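Local coordinates for predicted protein (PDB 4MEA) that hydrolyses epoxides as a secreted Cif virulence factor of the alpha/beta hydrolase fold, at residues I61-G66 and H85-I90; K72-V77 and Y129-D134; Y31-G36 and H50-G55. All coordinates share one frame; numbering follows the deposited sequence. Where two conformers were deposited one is given.

How the interactions relate
All three contacts involve strands of the central mixed sheet of the alpha/beta hydrolase fold, which run in the order 47-54, 87-90, 61-64, 128-133. Interaction 1 joins the middle two, while interactions 2 and 3 lay a turn and a loop against one each. The centre of interaction 1 lies about 6 Å from that of interaction 2 and about 10 Å from that of interaction 3. Strand 61-64 bonds onward to 129-134, and strand 87-90 to 50-55. Interaction 3 closes first along the chain, while the segments of interactions 1 and 2 alternate. K72 and E75 of interaction 2 reach the backbone of A32 and A34, tying the loop before strand 37-44 to the turn that probably borders the active site.

Interaction 1: I61-G66 and H85-I90; sequences IVFIHG and HKVIAI
I61 to I64 and V87 to I90 are neighbouring parallel strands of the alpha/beta hydrolase sheet, joined through helix 75-81 as a beta-alpha-beta crossover. Their short axes pass 4.6 Å apart and cross at -22°, the twist usual between neighbouring strands. The ladder starts with I61 N giving its hydrogen to K86 O; I61 O then takes I88 N, and F63 N meets I88 O at 2.7 Å, the shortest rung. The last, I90 N to F63 O, is longer, 3.3 Å. A water fills the next step: it donates to F63 O and I90 O and accepts from H65 N.

On one face, F63 turns its ring back beside its own backbone N (chi1 -60°), so that CE2 meets V87 CB edge-on at 4.1 Å. I61 CD1 lies over the imidazole of H85, 3.9 Å from H85 CG, a CH-pi contact. V77, M78 and Y81 of helix 75-81 cover this face. On the other face, V62 CG1 crosses to I90 CD1 at 4.1 Å, and I64 runs alongside I90; I119 and I122 of helix 108-123 pack over this layer.

H65 and G66 open the loop that, in related epoxide hydrolases, helps to form the oxyanion hole. The H65 ring swings into the position between its backbone N and carbonyl carbon (chi1 74°), placing CD2 3.4 Å from I90 O. Its ND1 gives a hydrogen to G66 O at 2.8 Å, with the oxygen almost in the ring plane, while NE2 bonds to the backbone N of L92. Held from both ends, the ring has its rotation fixed, which keeps CD2 against I90 O beside the water that links the strand ends.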
# COMPACT_ATOMS: atom_id res chain seq x y z
N ILE A 61 -32.76 -5.07 -13.93
CA ILE A 61 -31.31 -5.05 -13.92
C ILE A 61 -30.88 -4.45 -12.59
O ILE A 61 -31.25 -3.33 -12.26
CB ILE A 61 -30.75 -4.22 -15.07
CG1 ILE A 61 -31.46 -4.57 -16.38
CG2 ILE A 61 -29.24 -4.44 -15.20
CD1 ILE A 61 -31.11 -3.66 -17.52
N VAL A 62 -30.12 -5.22 -11.82
CA VAL A 62 -29.62 -4.75 -10.53
C VAL A 62 -28.15 -4.34 -10.68
O VAL A 62 -27.35 -5.10 -11.22
CB VAL A 62 -29.81 -5.84 -9.45
CG1 VAL A 62 -29.15 -5.42 -8.12
CG2 VAL A 62 -31.30 -6.15 -9.26
N PHE A 63 -27.82 -3.12 -10.24
CA PHE A 63 -26.46 -2.57 -10.39
C PHE A 63 -25.83 -2.37 -9.02
O PHE A 63 -26.42 -1.72 -8.15
CB PHE A 63 -26.48 -1.20 -11.07
CG PHE A 63 -27.07 -1.19 -12.46
CD1 PHE A 63 -26.27 -1.40 -13.57
CD2 PHE A 63 -28.42 -0.93 -12.65
CE1 PHE A 63 -26.81 -1.38 -14.86
CE2 PHE A 63 -28.97 -0.90 -13.94
CZ PHE A 63 -28.16 -1.13 -15.03
N ILE A 64 -24.62 -2.88 -8.85
CA ILE A 64 -23.91 -2.81 -7.58
C ILE A 64 -22.55 -2.11 -7.72
O ILE A 64 -21.62 -2.63 -8.36
CB ILE A 64 -23.68 -4.21 -7.00
CG1 ILE A 64 -25.01 -4.99 -6.90
CG2 ILE A 64 -23.00 -4.12 -5.63
CD1 ILE A 64 -26.00 -4.40 -5.87
N HIS A 65 -22.43 -0.93 -7.10
CA HIS A 65 -21.21 -0.12 -7.15
C HIS A 65 -20.09 -0.69 -6.29
O HIS A 65 -20.26 -1.70 -5.60
CB HIS A 65 -21.53 1.29 -6.66
CG HIS A 65 -21.70 1.38 -5.17
ND1 HIS A 65 -20.65 1.61 -4.31
CD2 HIS A 65 -22.80 1.23 -4.39
CE1 HIS A 65 -21.09 1.61 -3.07
NE2 HIS A 65 -22.40 1.38 -3.09
N GLY A 66 -18.94 -0.01 -6.30
CA GLY A 66 -17.83 -0.36 -5.43
C GLY A 66 -17.20 0.84 -4.75
O GLY A 66 -17.87 1.87 -4.55
N HIS A 85 -36.85 -1.43 -18.94
CA HIS A 85 -36.41 -2.30 -17.85
C HIS A 85 -36.60 -1.67 -16.49
O HIS A 85 -36.39 -0.47 -16.33
CB HIS A 85 -34.93 -2.67 -18.00
CG HIS A 85 -34.64 -3.50 -19.22
ND1 HIS A 85 -34.73 -4.87 -19.22
CD2 HIS A 85 -34.27 -3.14 -20.47
CE1 HIS A 85 -34.44 -5.33 -20.43
NE2 HIS A 85 -34.15 -4.30 -21.20
N LYS A 86 -37.01 -2.49 -15.52
CA LYS A 86 -36.89 -2.11 -14.13
C LYS A 86 -35.38 -2.02 -13.89
O LYS A 86 -34.63 -2.91 -14.30
CB LYS A 86 -37.51 -3.17 -13.23
CG LYS A 86 -37.42 -2.87 -11.75
CD LYS A 86 -38.42 -1.80 -11.37
CE LYS A 86 -38.58 -1.70 -9.86
NZ LYS A 86 -39.59 -0.68 -9.49
N VAL A 87 -34.93 -0.93 -13.26
CA VAL A 87 -33.51 -0.75 -12.97
C VAL A 87 -33.34 -0.41 -11.50
O VAL A 87 -34.04 0.45 -10.97
CB VAL A 87 -32.84 0.32 -13.89
CG1 VAL A 87 -32.78 -0.16 -15.33
CG2 VAL A 87 -33.58 1.67 -13.80
N ILE A 88 -32.41 -1.09 -10.84
CA ILE A 88 -32.25 -0.97 -9.39
C ILE A 88 -30.77 -0.84 -9.07
O ILE A 88 -29.97 -1.69 -9.46
CB ILE A 88 -32.80 -2.23 -8.68
CG1 ILE A 88 -34.29 -2.42 -9.02
CG2 ILE A 88 -32.59 -2.13 -7.18
CD1 ILE A 88 -34.81 -3.81 -8.73
N ALA A 89 -30.40 0.23 -8.37
CA ALA A 89 -29.01 0.40 -7.95
C ALA A 89 -28.98 0.53 -6.43
O ALA A 89 -29.61 1.42 -5.86
CB ALA A 89 -28.39 1.63 -8.62
N ILE A 90 -28.26 -0.38 -5.79
CA ILE A 90 -28.23 -0.46 -4.34
C ILE A 90 -26.88 0.00 -3.80
O ILE A 90 -25.83 -0.36 -4.34
CB ILE A 90 -28.46 -1.93 -3.88
CG1 ILE A 90 -29.77 -2.47 -4.47
CG2 ILE A 90 -28.44 -2.03 -2.35
CD1 ILE A 90 -29.92 -3.99 -4.34
O HOH W 1 -25.11 0.40 -6.90

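Interaction 2: K72-V77 and Y129-D134; sequences KMWEPV and YYVSHD
M73, next to K72 in the short 3-10 turn before helix 75-81, is the first to reach H133, at the end of strand 128-133. That strand runs into D134, whose unusual phi of 55° and position are consistent with the nucleophile elbow of an alpha/beta hydrolase; D134 also bonds to H305. The thioether of M73 comes at the H133 ring obliquely, with CE and SD each 3.6 Å from H133 ND1. CG of M73 sits between backbone N and carbonyl carbon (chi1 69°), and a bend at chi3 lays CE over one face of the W74 indole, off toward its rim.

W74 follows, and its six-membered ring does most of the work against the strand. CZ2 approaches H133 CB at 3.6 Å, while CH2 meets V131 CG1 at 3.8 Å. F63 of strand 61-64 meets the same indole, the planes at about 35°. H133 has a further hold, from NE2 to the backbone oxygen of H305.

E75 takes no part against the strand; OE2 accepts the backbone N of A34, and OE1 is met by K72 NZ in a salt bridge of 2.7 Å.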
# COMPACT_ATOMS: atom_id res chain seq x y z
N LYS A 72 -25.04 6.12 -7.34
CA LYS A 72 -24.96 7.24 -8.28
C LYS A 72 -24.15 6.95 -9.54
O LYS A 72 -24.42 7.52 -10.60
CB LYS A 72 -24.40 8.48 -7.57
CG LYS A 72 -24.28 9.75 -8.43
CD LYS A 72 -25.66 10.34 -8.74
CE LYS A 72 -25.54 11.74 -9.33
NZ LYS A 72 -26.88 12.33 -9.55
N MET A 73 -23.17 6.05 -9.44
CA MET A 73 -22.30 5.78 -10.59
C MET A 73 -23.10 5.20 -11.74
O MET A 73 -22.70 5.29 -12.89
CB MET A 73 -21.14 4.85 -10.22
CG MET A 73 -21.54 3.39 -9.91
SD MET A 73 -20.10 2.28 -10.05
CE MET A 73 -19.95 2.09 -11.82
N TRP A 74 -24.25 4.61 -11.42
CA TRP A 74 -25.05 3.93 -12.43
C TRP A 74 -26.11 4.81 -13.11
O TRP A 74 -26.69 4.42 -14.11
CB TRP A 74 -25.72 2.70 -11.82
CG TRP A 74 -24.75 1.71 -11.21
CD1 TRP A 74 -24.60 1.43 -9.88
CD2 TRP A 74 -23.82 0.88 -11.91
NE1 TRP A 74 -23.62 0.46 -9.71
CE2 TRP A 74 -23.13 0.11 -10.94
CE3 TRP A 74 -23.50 0.70 -13.26
CZ2 TRP A 74 -22.14 -0.82 -11.28
CZ3 TRP A 74 -22.52 -0.23 -13.59
CH2 TRP A 74 -21.85 -0.97 -12.61
N GLU A 75 -26.34 6.00 -12.57
CA GLU A 75 -27.48 6.83 -13.00
C GLU A 75 -27.67 6.96 -14.52
O GLU A 75 -28.78 6.78 -15.03
CB GLU A 75 -27.46 8.21 -12.33
CG GLU A 75 -28.76 8.99 -12.49
CD GLU A 75 -28.73 10.36 -11.83
OE1 GLU A 75 -27.65 10.98 -11.77
OE2 GLU A 75 -29.79 10.82 -11.36
N PRO A 76 -26.60 7.29 -15.26
CA PRO A 76 -26.83 7.47 -16.70
C PRO A 76 -27.27 6.19 -17.40
O PRO A 76 -28.07 6.25 -18.34
CB PRO A 76 -25.48 7.98 -17.23
CG PRO A 76 -24.49 7.71 -16.14
CD PRO A 76 -25.25 7.70 -14.85
N VAL A 77 -26.77 5.04 -16.95
CA VAL A 77 -27.18 3.75 -17.52
C VAL A 77 -28.62 3.43 -17.12
O VAL A 77 -29.40 2.92 -17.93
CB VAL A 77 -26.27 2.60 -17.04
CG1 VAL A 77 -26.72 1.27 -17.67
CG2 VAL A 77 -24.81 2.89 -17.36
N TYR A 129 -31.07 -9.40 -14.48
CA TYR A 129 -29.68 -9.29 -14.89
C TYR A 129 -28.94 -8.58 -13.75
O TYR A 129 -29.52 -7.74 -13.06
CB TYR A 129 -29.56 -8.48 -16.18
CG TYR A 129 -30.27 -9.10 -17.36
CD1 TYR A 129 -30.11 -10.44 -17.68
CD2 TYR A 129 -31.11 -8.34 -18.17
CE1 TYR A 129 -30.75 -11.00 -18.77
CE2 TYR A 129 -31.77 -8.89 -19.25
CZ TYR A 129 -31.58 -10.22 -19.55
OH TYR A 129 -32.23 -10.78 -20.63
N TYR A 130 -27.67 -8.93 -13.56
CA TYR A 130 -26.87 -8.45 -12.44
C TYR A 130 -25.57 -7.83 -12.95
O TYR A 130 -24.81 -8.46 -13.69
CB TYR A 130 -26.58 -9.61 -11.49
CG TYR A 130 -26.09 -9.23 -10.10
CD1 TYR A 130 -26.99 -9.08 -9.05
CD2 TYR A 130 -24.73 -9.06 -9.84
CE1 TYR A 130 -26.55 -8.75 -7.77
CE2 TYR A 130 -24.28 -8.72 -8.55
CZ TYR A 130 -25.20 -8.58 -7.52
OH TYR A 130 -24.79 -8.25 -6.24
N VAL A 131 -25.32 -6.58 -12.56
CA VAL A 131 -24.19 -5.81 -13.07
C VAL A 131 -23.43 -5.25 -11.87
O VAL A 131 -24.02 -4.57 -11.02
CB VAL A 131 -24.67 -4.67 -14.02
CG1 VAL A 131 -23.49 -3.82 -14.50
CG2 VAL A 131 -25.43 -5.25 -15.22
N SER A 132 -22.14 -5.55 -11.80
CA SER A 132 -21.34 -5.22 -10.62
C SER A 132 -20.03 -4.51 -11.00
O SER A 132 -19.50 -4.75 -12.08
CB SER A 132 -21.05 -6.51 -9.85
OG SER A 132 -20.11 -6.30 -8.82
N HIS A 133 -19.53 -3.63 -10.13
CA HIS A 133 -18.29 -2.90 -10.38
C HIS A 133 -17.43 -2.78 -9.11
O HIS A 133 -17.97 -2.58 -8.02
CB HIS A 133 -18.59 -1.49 -10.92
CG HIS A 133 -17.37 -0.68 -11.24
ND1 HIS A 133 -17.02 0.45 -10.52
CD2 HIS A 133 -16.43 -0.80 -12.21
CE1 HIS A 133 -15.92 0.98 -11.03
NE2 HIS A 133 -15.54 0.24 -12.05
N ASP A 134 -16.11 -2.90 -9.26
CA ASP A 134 -15.19 -2.69 -8.14
C ASP A 134 -15.59 -3.60 -6.96
O ASP A 134 -15.78 -4.80 -7.16
CB ASP A 134 -15.19 -1.21 -7.73
CG ASP A 134 -14.00 -0.83 -6.86
OD1 ASP A 134 -13.00 -0.31 -7.41
OD2 ASP A 134 -14.05 -1.05 -5.63

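Interaction 3: Y31-G36 and H50-G55; sequences YAYAKG and HYVEGG
In the conformer given for Y33, one of two, Y33 and H50 meet rim to rim, neither ring covering the other: centroids lie 5.9 Å apart and the planes make 50°. CE1 of Y33 then sits at the H50 edge, in the imidazole plane, and one face of the phenol is covered near its rim by the carbonyl carbon of Y31. The loop 31-36 leads into strand 37-44, which forms a beta hairpin with strand 47-54 at one side of the alpha/beta hydrolase sheet.

CG2 of V52 comes up obliquely to the Y33 ring, 3.6 Å from CD1. H50 sets off toward the loop, and with its CG opposite the backbone N (chi1 171°) the ring reaches the tyrosine. Polar ends are served by others: Y33 OH bonds to Q97, H50 ND1 to D91 and H50 NE2 to S39.

At the far end the backbones come together. G54, having no side chain, lets G36 O come to 3.5 Å from its CA in a CA-H...O contact. Two waters donate to G36 O; one bonds E53 O only weakly, the other accepts G55 N at 2.8 Å.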
# COMPACT_ATOMS: atom_id res chain seq x y z
N TYR A 31 -27.20 12.26 -3.40
CA TYR A 31 -28.55 12.62 -2.97
C TYR A 31 -29.40 13.11 -4.14
O TYR A 31 -30.58 13.40 -3.97
CB TYR A 31 -28.50 13.71 -1.89
CG TYR A 31 -27.53 13.43 -0.76
CD1 TYR A 31 -27.86 12.54 0.25
CD2 TYR A 31 -26.29 14.07 -0.71
CE1 TYR A 31 -26.97 12.28 1.29
CE2 TYR A 31 -25.40 13.82 0.32
CZ TYR A 31 -25.75 12.92 1.32
OH TYR A 31 -24.87 12.66 2.35
N ALA A 32 -28.79 13.22 -5.31
CA ALA A 32 -29.50 13.71 -6.49
C ALA A 32 -29.94 12.56 -7.39
O ALA A 32 -29.12 11.78 -7.86
CB ALA A 32 -28.63 14.68 -7.28
N TYR A 33 -31.24 12.45 -7.61
CA TYR A 33 -31.83 11.39 -8.44
C TYR A 33 -32.63 12.03 -9.59
O TYR A 33 -33.47 12.89 -9.32
CB TYR A 33 -32.77 10.53 -7.57
CG TYR A 33 -32.30 10.36 -6.14
CD1 TYR A 33 -31.28 9.47 -5.83
CD2 TYR A 33 -32.86 11.09 -5.10
CE1 TYR A 33 -30.82 9.31 -4.52
CE2 TYR A 33 -32.42 10.94 -3.79
CZ TYR A 33 -31.40 10.04 -3.51
OH TYR A 33 -30.93 9.88 -2.23
N ALA A 34 -32.40 11.61 -10.83
CA ALA A 34 -33.10 12.21 -11.96
C ALA A 34 -34.58 11.83 -12.01
O ALA A 34 -34.99 10.82 -11.43
CB ALA A 34 -32.40 11.86 -13.27
N LYS A 35 -35.38 12.64 -12.71
CA LYS A 35 -36.80 12.35 -12.85
C LYS A 35 -36.98 10.95 -13.42
O LYS A 35 -36.30 10.57 -14.38
CB LYS A 35 -37.47 13.37 -13.79
CG LYS A 35 -38.98 13.16 -13.92
CD LYS A 35 -39.55 13.88 -15.13
CE LYS A 35 -39.11 13.21 -16.42
NZ LYS A 35 -39.73 13.84 -17.62
N GLY A 36 -37.87 10.18 -12.81
CA GLY A 36 -38.07 8.79 -13.19
C GLY A 36 -37.53 7.85 -12.13
O GLY A 36 -37.94 6.69 -12.04
N HIS A 50 -29.91 1.51 1.29
CA HIS A 50 -30.46 2.53 0.41
C HIS A 50 -30.38 2.04 -1.03
O HIS A 50 -29.40 1.41 -1.43
CB HIS A 50 -29.71 3.86 0.57
CG HIS A 50 -30.08 4.89 -0.46
ND1 HIS A 50 -29.19 5.33 -1.42
CD2 HIS A 50 -31.23 5.57 -0.67
CE1 HIS A 50 -29.78 6.24 -2.18
NE2 HIS A 50 -31.02 6.40 -1.74
N TYR A 51 -31.41 2.31 -1.81
CA TYR A 51 -31.35 2.01 -3.23
C TYR A 51 -32.14 3.03 -4.01
O TYR A 51 -32.93 3.80 -3.44
CB TYR A 51 -31.84 0.59 -3.52
CG TYR A 51 -33.32 0.35 -3.25
CD1 TYR A 51 -34.25 0.35 -4.29
CD2 TYR A 51 -33.78 0.08 -1.96
CE1 TYR A 51 -35.61 0.12 -4.05
CE2 TYR A 51 -35.14 -0.15 -1.71
CZ TYR A 51 -36.04 -0.14 -2.76
OH TYR A 51 -37.37 -0.37 -2.53
N VAL A 52 -31.93 3.03 -5.32
CA VAL A 52 -32.64 3.90 -6.24
C VAL A 52 -33.17 3.01 -7.35
O VAL A 52 -32.46 2.13 -7.84
CB VAL A 52 -31.68 4.97 -6.82
CG1 VAL A 52 -32.36 5.78 -7.92
CG2 VAL A 52 -31.17 5.87 -5.70
N GLU A 53 -34.42 3.22 -7.74
CA GLU A 53 -35.01 2.40 -8.79
C GLU A 53 -35.80 3.24 -9.79
O GLU A 53 -36.20 4.37 -9.50
CB GLU A 53 -35.90 1.31 -8.20
CG GLU A 53 -37.18 1.84 -7.59
CD GLU A 53 -38.01 0.76 -6.91
OE1 GLU A 53 -38.91 1.12 -6.13
OE2 GLU A 53 -37.76 -0.44 -7.16
N GLY A 54 -36.00 2.68 -10.97
CA GLY A 54 -36.75 3.36 -12.01
C GLY A 54 -37.34 2.31 -12.92
O GLY A 54 -36.96 1.14 -12.85
N GLY A 55 -38.27 2.72 -13.77
CA GLY A 55 -38.95 1.80 -14.66
C GLY A 55 -39.95 0.90 -13.95
O GLY A 55 -40.26 1.10 -12.77
O HOH W 2 -39.41 5.23 -13.81
O HOH W 3 -39.24 5.81 -9.78